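Local coordinates for protein trehalose-6-phosphate phosphatase (Cryptococcus neoformans, PDB 5DX9) that belongs to the trehalose-phosphatase family of the HAD superfamily and holds a bound magnesium ion, at residues 11-15 with 205-209; 46-50 with 295-299. All coordinates share one frame; numbering follows the deposited sequence.

Contact 1: 11-15 with 205-209; sequences FTDAY and DLIFC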
ATOM      1  N   PHE A  11      20.817   2.595  -5.091  1.00 46.68           N
ATOM      2  CA  PHE A  11      19.635   3.378  -4.743  1.00 45.80           C
ATOM      3  C   PHE A  11      20.027   4.720  -4.138  1.00 46.92           C
ATOM      4  O   PHE A  11      19.407   5.743  -4.424  1.00 49.82           O
ATOM      5  CB  PHE A  11      18.733   2.617  -3.770  1.00 45.48           C
ATOM      6  CG  PHE A  11      17.561   3.419  -3.297  1.00 39.49           C
ATOM      7  CD1 PHE A  11      16.531   3.734  -4.166  1.00 42.38           C
ATOM      8  CD2 PHE A  11      17.494   3.872  -1.992  1.00 43.59           C
ATOM      9  CE1 PHE A  11      15.452   4.482  -3.742  1.00 45.13           C
ATOM     10  CE2 PHE A  11      16.414   4.620  -1.560  1.00 45.72           C
ATOM     11  CZ  PHE A  11      15.394   4.927  -2.436  1.00 43.85           C
ATOM     12  N   THR A  12      21.056   4.708  -3.296  1.00 47.90           N
ATOM     13  CA  THR A  12      21.540   5.927  -2.657  1.00 51.32           C
ATOM     14  C   THR A  12      21.936   6.979  -3.688  1.00 52.11           C
ATOM     15  O   THR A  12      21.548   8.143  -3.587  1.00 53.97           O
ATOM     16  CB  THR A  12      22.745   5.642  -1.743  1.00 52.70           C
ATOM     17  OG1 THR A  12      22.338   4.803  -0.654  1.00 52.76           O
ATOM     18  CG2 THR A  12      23.308   6.939  -1.188  1.00 54.33           C
ATOM     19  N   ASP A  13      22.704   6.561  -4.686  1.00 53.89           N
ATOM     20  CA  ASP A  13      23.191   7.481  -5.703  1.00 55.18           C
ATOM     21  C   ASP A  13      22.052   8.010  -6.570  1.00 56.69           C
ATOM     22  O   ASP A  13      22.041   9.183  -6.950  1.00 57.98           O
ATOM     23  CB  ASP A  13      24.257   6.799  -6.561  1.00 57.16           C
ATOM     24  CG  ASP A  13      25.579   6.635  -5.824  1.00 57.82           C
ATOM     25  OD1 ASP A  13      25.992   7.585  -5.123  1.00 57.48           O
ATOM     26  OD2 ASP A  13      26.204   5.558  -5.941  1.00 59.23           O
ATOM     27  N   ALA A  14      21.087   7.146  -6.873  1.00 55.50           N
ATOM     28  CA  ALA A  14      19.925   7.564  -7.646  1.00 52.38           C
ATOM     29  C   ALA A  14      19.099   8.569  -6.852  1.00 54.22           C
ATOM     30  O   ALA A  14      18.585   9.541  -7.406  1.00 55.00           O
ATOM     31  CB  ALA A  14      19.084   6.367  -8.035  1.00 53.72           C
ATOM     32  N   TYR A  15      18.988   8.332  -5.550  1.00 50.61           N
ATOM     33  CA  TYR A  15      18.238   9.219  -4.667  1.00 54.76           C
ATOM     34  C   TYR A  15      18.844  10.617  -4.650  1.00 54.85           C
ATOM     35  O   TYR A  15      18.127  11.618  -4.634  1.00 55.38           O
ATOM     36  CB  TYR A  15      18.196   8.644  -3.249  1.00 53.98           C
ATOM     37  CG  TYR A  15      17.403   9.467  -2.255  1.00 54.32           C
ATOM     38  CD1 TYR A  15      16.098   9.123  -1.923  1.00 54.63           C
ATOM     39  CD2 TYR A  15      17.961  10.581  -1.637  1.00 54.83           C
ATOM     40  CE1 TYR A  15      15.373   9.868  -1.009  1.00 54.23           C
ATOM     41  CE2 TYR A  15      17.244  11.332  -0.723  1.00 52.83           C
ATOM     42  CZ  TYR A  15      15.951  10.970  -0.413  1.00 54.61           C
ATOM     43  OH  TYR A  15      15.230  11.712   0.495  1.00 55.09           O
ATOM     44  N   ASP A 205      11.226  11.096 -11.063  1.00 50.99           N
ATOM     45  CA  ASP A 205      12.296  10.386 -11.759  1.00 52.43           C
ATOM     46  C   ASP A 205      12.941   9.325 -10.868  1.00 52.19           C
ATOM     47  O   ASP A 205      13.903   8.667 -11.263  1.00 53.10           O
ATOM     48  CB  ASP A 205      13.355  11.372 -12.270  1.00 53.95           C
ATOM     49  CG  ASP A 205      13.900  12.264 -11.175  1.00 56.24           C
ATOM     50  OD1 ASP A 205      13.271  12.335 -10.101  1.00 57.83           O
ATOM     51  OD2 ASP A 205      14.956  12.899 -11.389  1.00 61.25           O
ATOM     52  N   LEU A 206      12.407   9.166  -9.662  1.00 50.42           N
ATOM     53  CA  LEU A 206      12.801   8.066  -8.788  1.00 48.21           C
ATOM     54  C   LEU A 206      11.597   7.604  -7.985  1.00 48.26           C
ATOM     55  O   LEU A 206      10.988   8.392  -7.262  1.00 48.63           O
ATOM     56  CB  LEU A 206      13.930   8.477  -7.844  1.00 47.51           C
ATOM     57  CG  LEU A 206      14.449   7.368  -6.927  1.00 46.12           C
ATOM     58  CD1 LEU A 206      15.292   6.376  -7.710  1.00 46.80           C
ATOM     59  CD2 LEU A 206      15.236   7.936  -5.762  1.00 48.92           C
ATOM     60  N   ILE A 207      11.250   6.329  -8.118  1.00 47.65           N
ATOM     61  CA  ILE A 207      10.152   5.769  -7.345  1.00 44.11           C
ATOM     62  C   ILE A 207      10.634   4.655  -6.427  1.00 44.97           C
ATOM     63  O   ILE A 207      11.275   3.702  -6.872  1.00 41.35           O
ATOM     64  CB  ILE A 207       9.031   5.219  -8.250  1.00 43.71           C
ATOM     65  CG1 ILE A 207       8.385   6.351  -9.051  1.00 42.75           C
ATOM     66  CG2 ILE A 207       7.976   4.511  -7.414  1.00 45.31           C
ATOM     67  CD1 ILE A 207       7.252   5.890  -9.942  1.00 42.73           C
ATOM     68  N   PHE A 208      10.335   4.790  -5.141  1.00 40.80           N
ATOM     69  CA  PHE A 208      10.551   3.705  -4.199  1.00 42.34           C
ATOM     70  C   PHE A 208       9.209   3.239  -3.651  1.00 43.45           C
ATOM     71  O   PHE A 208       8.365   4.055  -3.283  1.00 41.81           O
ATOM     72  CB  PHE A 208      11.473   4.128  -3.056  1.00 40.89           C
ATOM     73  CG  PHE A 208      11.730   3.033  -2.062  1.00 42.81           C
ATOM     74  CD1 PHE A 208      12.753   2.121  -2.266  1.00 42.79           C
ATOM     75  CD2 PHE A 208      10.933   2.897  -0.937  1.00 44.80           C
ATOM     76  CE1 PHE A 208      12.987   1.107  -1.359  1.00 40.01           C
ATOM     77  CE2 PHE A 208      11.160   1.883  -0.026  1.00 44.78           C
ATOM     78  CZ  PHE A 208      12.189   0.985  -0.240  1.00 44.44           C
ATOM     79  N   CYS A 209       9.017   1.924  -3.613  1.00 40.66           N
ATOM     80  CA  CYS A 209       7.784   1.331  -3.106  1.00 41.25           C
ATOM     81  C   CYS A 209       8.100   0.032  -2.382  1.00 40.47           C
ATOM     82  O   CYS A 209       8.744  -0.852  -2.942  1.00 42.57           O
ATOM     83  CB  CYS A 209       6.791   1.079  -4.247  1.00 42.90           C
ATOM     84  SG  CYS A 209       5.183   0.373  -3.750  1.00 45.05           S
TER
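Phe11 begins the contact by reaching from helix 8-17 to both Leu206 and Phe208 on strand 206-211. The phenyl ring extends beyond the helix surface because chi1 (175°) sets CG opposite the backbone N, and its outer carbons do the touching. CE1 lies 4.0 Å from CD2 of Leu206, while CZ comes within 3.9 Å of CD1 of Phe208 and also meets the CB of that residue. The two phenyl rings stand obliquely, centroids 5.3 Å apart and planes inclined at 49°. Phe271 of the neighbouring strand 270-275 completes an edge-to-face pair with Phe11. The strand belongs to the parallel core of the Rossmann-like HAD sheet, lying between strands 21-25 and 270-275; the helix runs over it at 133° to its direction, with the two axes 9.8 Å apart. One turn further on, Ala14 turns its methyl toward the strand, and CB rests 3.8 Å from CD1 of Leu206. Tyr15 receives the other branch of the same leucine: CD2 of Leu206 comes within 3.4 Å of CA of Tyr15 and lies beside CB of Tyr15, so the isobutyl group is forked between the two consecutive residues. The ring of Tyr15 leads off from there, its OH hydrogen-bonded to Asn60 and its ring in a cation-pi contact with Arg21.

Contact 2: 46-50 with 295-299; sequences RTRNA and VEAFE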
ATOM      1  N   ARG A  46      13.141   5.931  15.962  1.00 58.43           N
ATOM      2  CA  ARG A  46      13.987   6.008  14.777  1.00 58.64           C
ATOM      3  C   ARG A  46      13.163   5.989  13.494  1.00 57.02           C
ATOM      4  O   ARG A  46      13.475   6.701  12.540  1.00 59.02           O
ATOM      5  CB  ARG A  46      14.998   4.859  14.770  1.00 55.44           C
ATOM      6  CG  ARG A  46      16.095   4.995  15.814  1.00 57.09           C
ATOM      7  CD  ARG A  46      16.911   3.716  15.938  1.00 58.62           C
ATOM      8  NE  ARG A  46      17.522   3.312  14.675  1.00 55.93           N
ATOM      9  CZ  ARG A  46      18.212   2.187  14.507  1.00 58.74           C
ATOM     10  NH1 ARG A  46      18.377   1.354  15.523  1.00 62.37           N
ATOM     11  NH2 ARG A  46      18.736   1.893  13.325  1.00 59.29           N
ATOM     12  N   THR A  47      12.108   5.180  13.477  1.00 56.64           N
ATOM     13  CA  THR A  47      11.247   5.065  12.303  1.00 55.12           C
ATOM     14  C   THR A  47      10.506   6.368  12.043  1.00 54.46           C
ATOM     15  O   THR A  47      10.473   6.866  10.915  1.00 52.80           O
ATOM     16  CB  THR A  47      10.223   3.923  12.461  1.00 51.50           C
ATOM     17  OG1 THR A  47      10.908   2.666  12.499  1.00 51.13           O
ATOM     18  CG2 THR A  47       9.236   3.923  11.303  1.00 46.89           C
ATOM     19  N   ARG A  48       9.913   6.915  13.099  1.00 57.41           N
ATOM     20  CA  ARG A  48       9.199   8.181  13.014  1.00 57.75           C
ATOM     21  C   ARG A  48      10.123   9.291  12.528  1.00 54.87           C
ATOM     22  O   ARG A  48       9.724  10.136  11.728  1.00 56.12           O
ATOM     23  CB  ARG A  48       8.592   8.542  14.373  1.00 60.89           C
ATOM     24  CG  ARG A  48       8.200  10.003  14.518  1.00 65.68           C
ATOM     25  CD  ARG A  48       7.295  10.220  15.728  1.00 70.93           C
ATOM     26  NE  ARG A  48       7.751   9.482  16.903  1.00 68.23           N
ATOM     27  CZ  ARG A  48       7.252   8.312  17.288  1.00 70.06           C
ATOM     28  NH1 ARG A  48       6.275   7.746  16.590  1.00 69.68           N
ATOM     29  NH2 ARG A  48       7.725   7.709  18.372  1.00 69.82           N
ATOM     30  N   ASN A  49      11.362   9.276  13.006  1.00 54.14           N
ATOM     31  CA  ASN A  49      12.344  10.278  12.608  1.00 59.39           C
ATOM     32  C   ASN A  49      12.702  10.185  11.127  1.00 56.57           C
ATOM     33  O   ASN A  49      12.804  11.203  10.439  1.00 56.39           O
ATOM     34  CB  ASN A  49      13.611  10.150  13.455  1.00 57.25           C
ATOM     35  CG  ASN A  49      13.380  10.510  14.909  1.00 58.42           C
ATOM     36  OD1 ASN A  49      12.373  11.129  15.257  1.00 60.98           O
ATOM     37  ND2 ASN A  49      14.320  10.133  15.768  1.00 60.21           N
ATOM     38  N   ALA A  50      12.887   8.960  10.642  1.00 55.00           N
ATOM     39  CA  ALA A  50      13.283   8.730   9.257  1.00 54.97           C
ATOM     40  C   ALA A  50      12.240   9.261   8.279  1.00 52.63           C
ATOM     41  O   ALA A  50      12.562  10.035   7.378  1.00 52.36           O
ATOM     42  CB  ALA A  50      13.525   7.245   9.018  1.00 54.97           C
ATOM     43  N   VAL A 295      13.832   0.464   7.079  1.00 45.55           N
ATOM     44  CA  VAL A 295      14.060   1.735   7.759  1.00 47.83           C
ATOM     45  C   VAL A 295      15.537   2.108   7.774  1.00 46.10           C
ATOM     46  O   VAL A 295      15.898   3.240   7.457  1.00 47.50           O
ATOM     47  CB  VAL A 295      13.545   1.701   9.208  1.00 48.28           C
ATOM     48  CG1 VAL A 295      13.986   2.952   9.958  1.00 46.76           C
ATOM     49  CG2 VAL A 295      12.033   1.561   9.223  1.00 47.61           C
ATOM     50  N   GLU A 296      16.381   1.151   8.144  1.00 47.20           N
ATOM     51  CA  GLU A 296      17.822   1.379   8.213  1.00 50.55           C
ATOM     52  C   GLU A 296      18.401   1.778   6.858  1.00 49.37           C
ATOM     53  O   GLU A 296      19.362   2.539   6.788  1.00 50.43           O
ATOM     54  CB  GLU A 296      18.536   0.133   8.742  1.00 50.84           C
ATOM     55  CG  GLU A 296      18.209  -0.195  10.192  1.00 56.08           C
ATOM     56  CD  GLU A 296      19.070  -1.313  10.747  1.00 60.77           C
ATOM     57  OE1 GLU A 296      19.544  -2.151   9.948  1.00 63.42           O
ATOM     58  OE2 GLU A 296      19.281  -1.346  11.979  1.00 60.75           O
ATOM     59  N   ALA A 297      17.814   1.261   5.785  1.00 48.50           N
ATOM     60  CA  ALA A 297      18.232   1.641   4.440  1.00 49.24           C
ATOM     61  C   ALA A 297      18.117   3.148   4.249  1.00 48.24           C
ATOM     62  O   ALA A 297      18.997   3.785   3.668  1.00 45.67           O
ATOM     63  CB  ALA A 297      17.404   0.913   3.399  1.00 44.51           C
ATOM     64  N   PHE A 298      17.026   3.715   4.746  1.00 46.99           N
ATOM     65  CA  PHE A 298      16.801   5.141   4.604  1.00 46.72           C
ATOM     66  C   PHE A 298      17.517   5.928   5.690  1.00 47.82           C
ATOM     67  O   PHE A 298      17.822   7.100   5.504  1.00 49.12           O
ATOM     68  CB  PHE A 298      15.305   5.447   4.607  1.00 45.39           C
ATOM     69  CG  PHE A 298      14.639   5.183   3.290  1.00 43.52           C
ATOM     70  CD1 PHE A 298      14.638   6.146   2.295  1.00 46.30           C
ATOM     71  CD2 PHE A 298      14.023   3.969   3.040  1.00 45.53           C
ATOM     72  CE1 PHE A 298      14.032   5.906   1.080  1.00 44.74           C
ATOM     73  CE2 PHE A 298      13.412   3.724   1.827  1.00 43.78           C
ATOM     74  CZ  PHE A 298      13.415   4.694   0.847  1.00 44.40           C
ATOM     75  N   GLU A 299      17.796   5.282   6.818  1.00 50.14           N
ATOM     76  CA  GLU A 299      18.584   5.916   7.868  1.00 49.26           C
ATOM     77  C   GLU A 299      20.025   6.116   7.408  1.00 51.52           C
ATOM     78  O   GLU A 299      20.601   7.189   7.591  1.00 52.26           O
ATOM     79  CB  GLU A 299      18.555   5.085   9.152  1.00 53.39           C
ATOM     80  CG  GLU A 299      17.237   5.142   9.908  1.00 53.60           C
ATOM     81  CD  GLU A 299      17.286   4.371  11.208  1.00 53.61           C
ATOM     82  OE1 GLU A 299      17.617   3.168  11.174  1.00 55.31           O
ATOM     83  OE2 GLU A 299      17.003   4.966  12.267  1.00 56.46           O
TER
HETATM   84  O   HOH W   1      15.892   7.369  12.189  1.00 53.72           O
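Arg46 and Glu299 meet side-on, the guanidinium and carboxylate lying nearly coplanar, 16° apart, although the two side chains cross at about a right angle. Two nitrogens of the arginine grip the two oxygens of the glutamate, one to each. NE donates to OE2 of Glu299 at 3.0 Å along an almost straight path (172°); OE2 accepts with its syn lone pair and lies in the guanidinium plane. The second bond is shorter but more bent: NH2 reaches OE1 of Glu299 at 2.7 Å, with the oxygen tilted from the guanidinium plane. A bend at chi3 of Arg46 turns the end of the chain so that this edge faces the acid. Having two bonds in place should limit rotation of either group. Glu296 adds a longer salt bridge, its OE2 lying 3.5 Å from the same NH2 of Arg46, and a water donates both to OE2 of Glu299 and to the backbone O of Arg46. Beneath these charges the packing is largely of small side chains: CG2 of Val295 sits 3.6 Å from OG1 of Thr47, whose hydroxyl is hydrogen-bonded to Thr44, and CG1 of Val295 lies 4.4 Å from CB of Ala50. Segments 46-50 and 295-299, of helices 45-56 and 291-306, cross at 53°, with a salt-bridge network of one arginine and two glutamates along the outer margin, in the helical layer of the HAD fold.

In the fold
Contacts 1 and 2 have centres 16 Å apart and adjoin in the packing of helices against the central sheet. Their segments alternate along the chain, in the order 11-15, 46-50, 205-209 and 295-299, so each contact ties an early helix to a later element. They meet at Phe298: its CE2 lies 3.4 Å from CE2 of Phe208, and its CE1 3.8 Å from CE2 of Phe11. Helix 291-306, which carries Phe298, also offers Leu301 to Phe11 and Tyr15, thereby linking helices 8-17 and 45-56 with the central sheet. Both contacts lie clear of the magnesium ion, about 13 Å from the side chains of Phe208 and Val295.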